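Local structure of glucokinase (Streptomyces griseus, 3VGL) at residues 122-126 and 137-142; 270-274 and 291-295. The protein probably phosphorylates glucose to glucose 6-phosphate at the expense of ATP, as a zinc-binding sugar kinase of the ROK family. All blocks are in the same frame, centred on the assembly; numbering follows the deposited sequence.

How the contacts relate
Followed from the N terminus, the chain first reaches contact 1, where 137-142 turns back on 122-126 and closes the hairpin of strands 125-130 and 134-140, with ten residues between, mostly the remainder of the two strands. Contact 2 comes much later: helix 267-280 meets strand 291-294, closing sixteen residues within a beta-alpha-beta unit. The two closures follow in series, neither nested nor crossed. Space joins what sequence separates, because both contacts reach the same mixed sheet, in the order 143-144, 134-140, 125-130, 255-259, 291-294. Contact 1 ties strands within that sheet, and contact 2 seats a helix against its far end. H122 and Q291 pack against each other.

Contact 1 (122-126 and 137-142); sequences HDDVI and GIIIGN
D123 and N142 both swing CG beside their own backbone N, anti to the carbonyl carbon (chi1 -58° and -52°), and the two side chains run alongside each other in the same direction. Their carboxylate and amide planes are 70° apart, yet N142 ND2 reaches D123 OD2 at 2.8 Å. The carboxylate oxygen is met on its anti side, and it lies close to the amide plane. The backbones of the same two residues join too, N142 N donating to D123 O at 2.9 Å on a carbonyl lone pair.

D124 adopts a similar first torsion but sends its carboxylate elsewhere: OD1 accepts from G141 N at 2.8 Å, with the donor above the carboxylate plane, while I140 CG2 packs against the same oxygen at 3.5 Å. Side chains thus supplement the backbone pairing at the end of the hairpin. G141 and N142 both have positive phi, consistent with a type I' turn leading into strand 143-144; the D124 carboxylate holds the amide of G141 and the D123 carbonyl that of N142.

Further in, regular antiparallel structure resumes. V125 and I139 form a hydrogen-bonded pair, their nitrogens and oxygens bonding in both directions, and I139 O also receives a CA-H contact from D124 CA at 3.2 Å. V125 CG2 rests on I139 CB at 3.7 Å. On the other face I126 CD1 meets I138 CG1 at 4.0 Å across a non-hydrogen-bonded pair.

Each face of this hairpin has its own helix. W111 and Y114 of helix 105-116 pack on I139, and the Y114 hydroxyl bonds N142 ND2. F251 of helix 227-251 packs on I126, I138 and I140, while I140 of a second subunit meets its counterpart and strand 255-259 continues the sheet beyond I126.

Contact 2 (270-274 and 291-295); sequences LDPIR and QVLAA
V292 O is gripped by R274 in a beta-alpha-beta unit, strand 255-259, helix 267-280 and strand 291-294, and the contact illustrates how a crossover helix can be pinned to a strand at the edge of a sheet. The guanidinium comes side-on: NE approaches V292 O at 3.0 Å and NH2 at 2.9 Å, so two N-H groups converge on one carbonyl oxygen. That oxygen lies near the guanidinium plane, at the rim of the group, and the NE bond uses a carbonyl lone pair.

Apolar packing lies beside the polar clamp. The two methyls of L270 straddle V292 and A294, with CD1 touching V292 CG1 at 3.7 Å. On the other branch, L270 CD2 rests on A294 CB. The aliphatic part of R274 slides past V292 in the opposite direction, bringing CG to 3.9 Å from V292 CB.

What positions these groups lies one step outward. The side chain of R274 leaves the helix fully extended through chi2 and then bends at CG-CD (chi3 -61°), which swings the guanidinium back toward the strand. A salt bridge from NH2 to E267, two turns earlier at the start of the helix, anchors the same group, so one nitrogen serves both carboxylate and carbonyl. L270 also packs on V258 of the neighbouring strand 255-259, and L244 of helix 227-251 touches both I273 and V292, closing a small apolar cluster.

Helix and strand segments run nearly antiparallel, their axes 160° apart in direction. L293 pairs through its backbone with F256 and V258 on strand 255-259, whereas the carbonyl of V292 points away from that strand, where the R274 side chain reaches it. Over one face of the R274 guanidinium, without bonding to it, lies L270 O, 3.9 Å above the plane and offset toward the rim; this oxygen accepts the helical bond from the backbone N of R274.

Contact 1 (122-126 and 137-142)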
ATOM      1  N   HIS A 122     -35.751  -8.251   4.040  1.00 26.04           N
ATOM      2  CA  HIS A 122     -34.778  -7.380   4.694  1.00 25.85           C
ATOM      3  C   HIS A 122     -35.208  -5.913   4.546  1.00 26.03           C
ATOM      4  O   HIS A 122     -36.040  -5.602   3.686  1.00 27.85           O
ATOM      5  CB  HIS A 122     -33.387  -7.599   4.082  1.00 24.06           C
ATOM      6  CG  HIS A 122     -32.821  -8.974   4.300  1.00 23.74           C
ATOM      7  ND1 HIS A 122     -31.871  -9.248   5.260  1.00 23.55           N
ATOM      8  CD2 HIS A 122     -33.074 -10.153   3.678  1.00 24.36           C
ATOM      9  CE1 HIS A 122     -31.564 -10.534   5.226  1.00 25.78           C
ATOM     10  NE2 HIS A 122     -32.276 -11.105   4.269  1.00 25.18           N
ATOM     11  N   ASP A 123     -34.662  -5.022   5.382  1.00 26.19           N
ATOM     12  CA  ASP A 123     -34.917  -3.579   5.264  1.00 26.10           C
ATOM     13  C   ASP A 123     -33.691  -2.807   4.794  1.00 24.66           C
ATOM     14  O   ASP A 123     -33.819  -1.746   4.179  1.00 24.69           O
ATOM     15  CB  ASP A 123     -35.358  -2.978   6.599  1.00 27.56           C
ATOM     16  CG  ASP A 123     -36.603  -3.640   7.158  1.00 30.03           C
ATOM     17  OD1 ASP A 123     -36.652  -3.816   8.389  1.00 33.97           O
ATOM     18  OD2 ASP A 123     -37.516  -3.970   6.387  1.00 33.61           O
ATOM     19  N   ASP A 124     -32.517  -3.335   5.121  1.00 23.75           N
ATOM     20  CA  ASP A 124     -31.240  -2.674   4.828  1.00 22.67           C
ATOM     21  C   ASP A 124     -30.303  -3.710   4.241  1.00 20.98           C
ATOM     22  O   ASP A 124     -29.806  -4.577   4.951  1.00 21.49           O
ATOM     23  CB  ASP A 124     -30.661  -2.033   6.095  1.00 23.79           C
ATOM     24  CG  ASP A 124     -31.630  -1.056   6.741  1.00 26.48           C
ATOM     25  OD1 ASP A 124     -31.756   0.084   6.246  1.00 27.31           O
ATOM     26  OD2 ASP A 124     -32.300  -1.439   7.738  1.00 30.68           O
ATOM     27  N   VAL A 125     -30.095  -3.640   2.927  1.00 19.81           N
ATOM     28  CA  VAL A 125     -29.178  -4.571   2.260  1.00 19.67           C
ATOM     29  C   VAL A 125     -28.235  -3.818   1.347  1.00 18.21           C
ATOM     30  O   VAL A 125     -28.568  -2.746   0.848  1.00 18.04           O
ATOM     31  CB  VAL A 125     -29.887  -5.704   1.447  1.00 20.22           C
ATOM     32  CG1 VAL A 125     -30.732  -6.575   2.357  1.00 22.59           C
ATOM     33  CG2 VAL A 125     -30.703  -5.153   0.289  1.00 21.63           C
ATOM     34  N   ILE A 126     -27.065  -4.405   1.131  1.00 16.97           N
ATOM     35  CA  ILE A 126     -26.086  -3.829   0.215  1.00 15.67           C
ATOM     36  C   ILE A 126     -25.738  -4.857  -0.853  1.00 15.54           C
ATOM     37  O   ILE A 126     -25.413  -5.995  -0.527  1.00 15.74           O
ATOM     38  CB  ILE A 126     -24.806  -3.405   0.990  1.00 15.33           C
ATOM     39  CG1 ILE A 126     -25.106  -2.303   2.030  1.00 17.04           C
ATOM     40  CG2 ILE A 126     -23.702  -2.944   0.029  1.00 16.14           C
ATOM     41  CD1 ILE A 126     -25.593  -0.944   1.442  1.00 18.96           C
ATOM     42  N   GLY A 137     -25.115  -1.159  -4.949  1.00 13.17           N
ATOM     43  CA  GLY A 137     -26.502  -0.721  -4.819  1.00 13.83           C
ATOM     44  C   GLY A 137     -26.863  -0.715  -3.349  1.00 14.27           C
ATOM     45  O   GLY A 137     -26.462  -1.603  -2.595  1.00 15.23           O
ATOM     46  N   ILE A 138     -27.618   0.294  -2.944  1.00 14.95           N
ATOM     47  CA  ILE A 138     -27.924   0.535  -1.530  1.00 15.80           C
ATOM     48  C   ILE A 138     -29.434   0.501  -1.318  1.00 16.74           C
ATOM     49  O   ILE A 138     -30.176   1.282  -1.916  1.00 17.88           O
ATOM     50  CB  ILE A 138     -27.425   1.931  -1.097  1.00 15.26           C
ATOM     51  CG1 ILE A 138     -25.911   2.049  -1.215  1.00 15.94           C
ATOM     52  CG2 ILE A 138     -27.841   2.246   0.370  1.00 16.71           C
ATOM     53  CD1 ILE A 138     -25.463   3.471  -1.244  1.00 16.79           C
ATOM     54  N   ILE A 139     -29.884  -0.409  -0.464  1.00 17.67           N
ATOM     55  CA  ILE A 139     -31.263  -0.375   0.048  1.00 18.76           C
ATOM     56  C   ILE A 139     -31.154  -0.042   1.542  1.00 19.45           C
ATOM     57  O   ILE A 139     -30.550  -0.800   2.315  1.00 19.24           O
ATOM     58  CB  ILE A 139     -31.986  -1.718  -0.104  1.00 19.32           C
ATOM     59  CG1 ILE A 139     -32.009  -2.211  -1.557  1.00 19.55           C
ATOM     60  CG2 ILE A 139     -33.413  -1.620   0.497  1.00 21.25           C
ATOM     61  CD1 ILE A 139     -32.761  -1.342  -2.533  1.00 22.30           C
ATOM     62  N   ILE A 140     -31.704   1.106   1.924  1.00 20.41           N
ATOM     63  CA  ILE A 140     -31.764   1.512   3.326  1.00 21.01           C
ATOM     64  C   ILE A 140     -33.196   1.903   3.633  1.00 22.51           C
ATOM     65  O   ILE A 140     -33.807   2.681   2.890  1.00 22.57           O
ATOM     66  CB  ILE A 140     -30.794   2.671   3.639  1.00 21.09           C
ATOM     67  CG1 ILE A 140     -29.343   2.159   3.650  1.00 19.44           C
ATOM     68  CG2 ILE A 140     -31.130   3.309   4.995  1.00 22.63           C
ATOM     69  CD1 ILE A 140     -28.299   3.250   3.726  1.00 21.13           C
ATOM     70  N   GLY A 141     -33.729   1.360   4.724  1.00 23.84           N
ATOM     71  CA  GLY A 141     -35.134   1.611   5.083  1.00 25.63           C
ATOM     72  C   GLY A 141     -36.081   1.277   3.945  1.00 26.21           C
ATOM     73  O   GLY A 141     -36.998   2.063   3.628  1.00 28.01           O
ATOM     74  N   ASN A 142     -35.858   0.116   3.321  1.00 25.61           N
ATOM     75  CA  ASN A 142     -36.729  -0.430   2.271  1.00 25.49           C
ATOM     76  C   ASN A 142     -36.798   0.398   0.976  1.00 25.71           C
ATOM     77  O   ASN A 142     -37.733   0.241   0.169  1.00 26.51           O
ATOM     78  CB  ASN A 142     -38.141  -0.705   2.842  1.00 26.95           C
ATOM     79  CG  ASN A 142     -38.092  -1.546   4.086  1.00 27.32           C
ATOM     80  OD1 ASN A 142     -38.127  -1.025   5.195  1.00 31.38           O
ATOM     81  ND2 ASN A 142     -37.963  -2.851   3.915  1.00 29.25           N
TER

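Contact 2 (270-274 and 291-295)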
ATOM      1  N   LEU A 270     -19.215 -17.671  -3.918  1.00 17.84           N
ATOM      2  CA  LEU A 270     -19.732 -17.090  -2.677  1.00 18.28           C
ATOM      3  C   LEU A 270     -19.060 -17.635  -1.412  1.00 18.38           C
ATOM      4  O   LEU A 270     -18.861 -16.886  -0.438  1.00 17.62           O
ATOM      5  CB  LEU A 270     -21.258 -17.215  -2.560  1.00 18.79           C
ATOM      6  CG  LEU A 270     -22.114 -16.015  -2.952  1.00 17.76           C
ATOM      7  CD1 LEU A 270     -21.914 -14.855  -1.961  1.00 17.22           C
ATOM      8  CD2 LEU A 270     -21.818 -15.561  -4.395  1.00 19.21           C
ATOM      9  N   ASP A 271     -18.714 -18.924  -1.406  1.00 19.65           N
ATOM     10  CA  ASP A 271     -18.103 -19.513  -0.215  1.00 20.46           C
ATOM     11  C   ASP A 271     -16.742 -18.876   0.122  1.00 19.07           C
ATOM     12  O   ASP A 271     -16.562 -18.428   1.253  1.00 18.70           O
ATOM     13  CB  ASP A 271     -18.042 -21.044  -0.327  1.00 22.69           C
ATOM     14  CG  ASP A 271     -17.371 -21.698   0.881  1.00 27.09           C
ATOM     15  OD1 ASP A 271     -17.961 -21.711   1.985  1.00 31.08           O
ATOM     16  OD2 ASP A 271     -16.241 -22.208   0.721  1.00 32.14           O
ATOM     17  N   PRO A 272     -15.815 -18.759  -0.871  1.00 18.75           N
ATOM     18  CA  PRO A 272     -14.582 -18.049  -0.519  1.00 17.51           C
ATOM     19  C   PRO A 272     -14.812 -16.583  -0.170  1.00 15.99           C
ATOM     20  O   PRO A 272     -14.114 -16.063   0.702  1.00 15.53           O
ATOM     21  CB  PRO A 272     -13.705 -18.178  -1.776  1.00 17.60           C
ATOM     22  CG  PRO A 272     -14.599 -18.739  -2.860  1.00 21.00           C
ATOM     23  CD  PRO A 272     -15.695 -19.469  -2.153  1.00 18.59           C
ATOM     24  N   ILE A 273     -15.775 -15.925  -0.824  1.00 15.67           N
ATOM     25  CA  ILE A 273     -16.032 -14.501  -0.494  1.00 14.64           C
ATOM     26  C   ILE A 273     -16.549 -14.364   0.946  1.00 14.99           C
ATOM     27  O   ILE A 273     -16.088 -13.513   1.716  1.00 14.20           O
ATOM     28  CB  ILE A 273     -16.996 -13.857  -1.489  1.00 14.81           C
ATOM     29  CG1 ILE A 273     -16.274 -13.706  -2.830  1.00 14.79           C
ATOM     30  CG2 ILE A 273     -17.451 -12.500  -0.977  1.00 14.08           C
ATOM     31  CD1 ILE A 273     -17.137 -13.051  -3.973  1.00 15.30           C
ATOM     32  N   ARG A 274     -17.492 -15.234   1.306  1.00 15.39           N
ATOM     33  CA  ARG A 274     -18.055 -15.233   2.663  1.00 15.87           C
ATOM     34  C   ARG A 274     -16.997 -15.485   3.733  1.00 16.11           C
ATOM     35  O   ARG A 274     -16.960 -14.799   4.767  1.00 15.75           O
ATOM     36  CB  ARG A 274     -19.179 -16.280   2.762  1.00 16.42           C
ATOM     37  CG  ARG A 274     -20.010 -16.169   4.034  1.00 17.95           C
ATOM     38  CD  ARG A 274     -21.115 -17.265   4.041  1.00 19.02           C
ATOM     39  NE  ARG A 274     -22.040 -17.143   2.911  1.00 19.99           N
ATOM     40  CZ  ARG A 274     -22.095 -17.987   1.876  1.00 18.69           C
ATOM     41  NH1 ARG A 274     -21.288 -19.052   1.834  1.00 21.65           N
ATOM     42  NH2 ARG A 274     -22.969 -17.795   0.896  1.00 20.21           N
ATOM     43  N   GLN A 291     -25.277 -11.553   6.636  1.00 18.35           N
ATOM     44  CA  GLN A 291     -25.272 -12.647   5.680  1.00 18.25           C
ATOM     45  C   GLN A 291     -24.546 -12.182   4.424  1.00 17.52           C
ATOM     46  O   GLN A 291     -24.518 -10.976   4.108  1.00 17.96           O
ATOM     47  CB  GLN A 291     -26.692 -13.048   5.300  1.00 19.17           C
ATOM     48  CG  GLN A 291     -27.472 -13.582   6.501  1.00 21.44           C
ATOM     49  CD  GLN A 291     -28.901 -13.860   6.139  1.00 24.47           C
ATOM     50  OE1 GLN A 291     -29.172 -14.705   5.308  1.00 27.75           O
ATOM     51  NE2 GLN A 291     -29.826 -13.141   6.767  1.00 30.02           N
ATOM     52  N   VAL A 292     -23.949 -13.146   3.736  1.00 17.38           N
ATOM     53  CA  VAL A 292     -23.335 -12.903   2.427  1.00 16.23           C
ATOM     54  C   VAL A 292     -23.989 -13.894   1.481  1.00 17.36           C
ATOM     55  O   VAL A 292     -23.814 -15.108   1.625  1.00 19.26           O
ATOM     56  CB  VAL A 292     -21.798 -13.100   2.439  1.00 15.35           C
ATOM     57  CG1 VAL A 292     -21.232 -12.810   1.038  1.00 15.74           C
ATOM     58  CG2 VAL A 292     -21.132 -12.147   3.440  1.00 15.59           C
ATOM     59  N   LEU A 293     -24.739 -13.364   0.523  1.00 16.90           N
ATOM     60  CA  LEU A 293     -25.627 -14.191  -0.315  1.00 18.17           C
ATOM     61  C   LEU A 293     -25.385 -13.985  -1.787  1.00 18.19           C
ATOM     62  O   LEU A 293     -25.105 -12.871  -2.227  1.00 17.68           O
ATOM     63  CB  LEU A 293     -27.098 -13.866  -0.026  1.00 18.39           C
ATOM     64  CG  LEU A 293     -27.527 -13.972   1.443  1.00 20.99           C
ATOM     65  CD1 LEU A 293     -28.926 -13.405   1.615  1.00 22.40           C
ATOM     66  CD2 LEU A 293     -27.451 -15.415   1.914  1.00 23.65           C
ATOM     67  N   ALA A 294     -25.509 -15.055  -2.569  1.00 18.58           N
ATOM     68  CA  ALA A 294     -25.536 -14.901  -4.018  1.00 19.24           C
ATOM     69  C   ALA A 294     -26.839 -14.230  -4.431  1.00 19.01           C
ATOM     70  O   ALA A 294     -27.901 -14.507  -3.851  1.00 19.68           O
ATOM     71  CB  ALA A 294     -25.437 -16.265  -4.689  1.00 20.30           C
ATOM     72  N   ALA A 295     -26.760 -13.359  -5.434  1.00 18.30           N
ATOM     73  CA  ALA A 295     -27.955 -12.865  -6.102  1.00 18.20           C
ATOM     74  C   ALA A 295     -28.773 -14.062  -6.579  1.00 19.29           C
ATOM     75  O   ALA A 295     -28.279 -14.918  -7.316  1.00 19.95           O
ATOM     76  CB  ALA A 295     -27.565 -11.967  -7.293  1.00 17.78           C
TER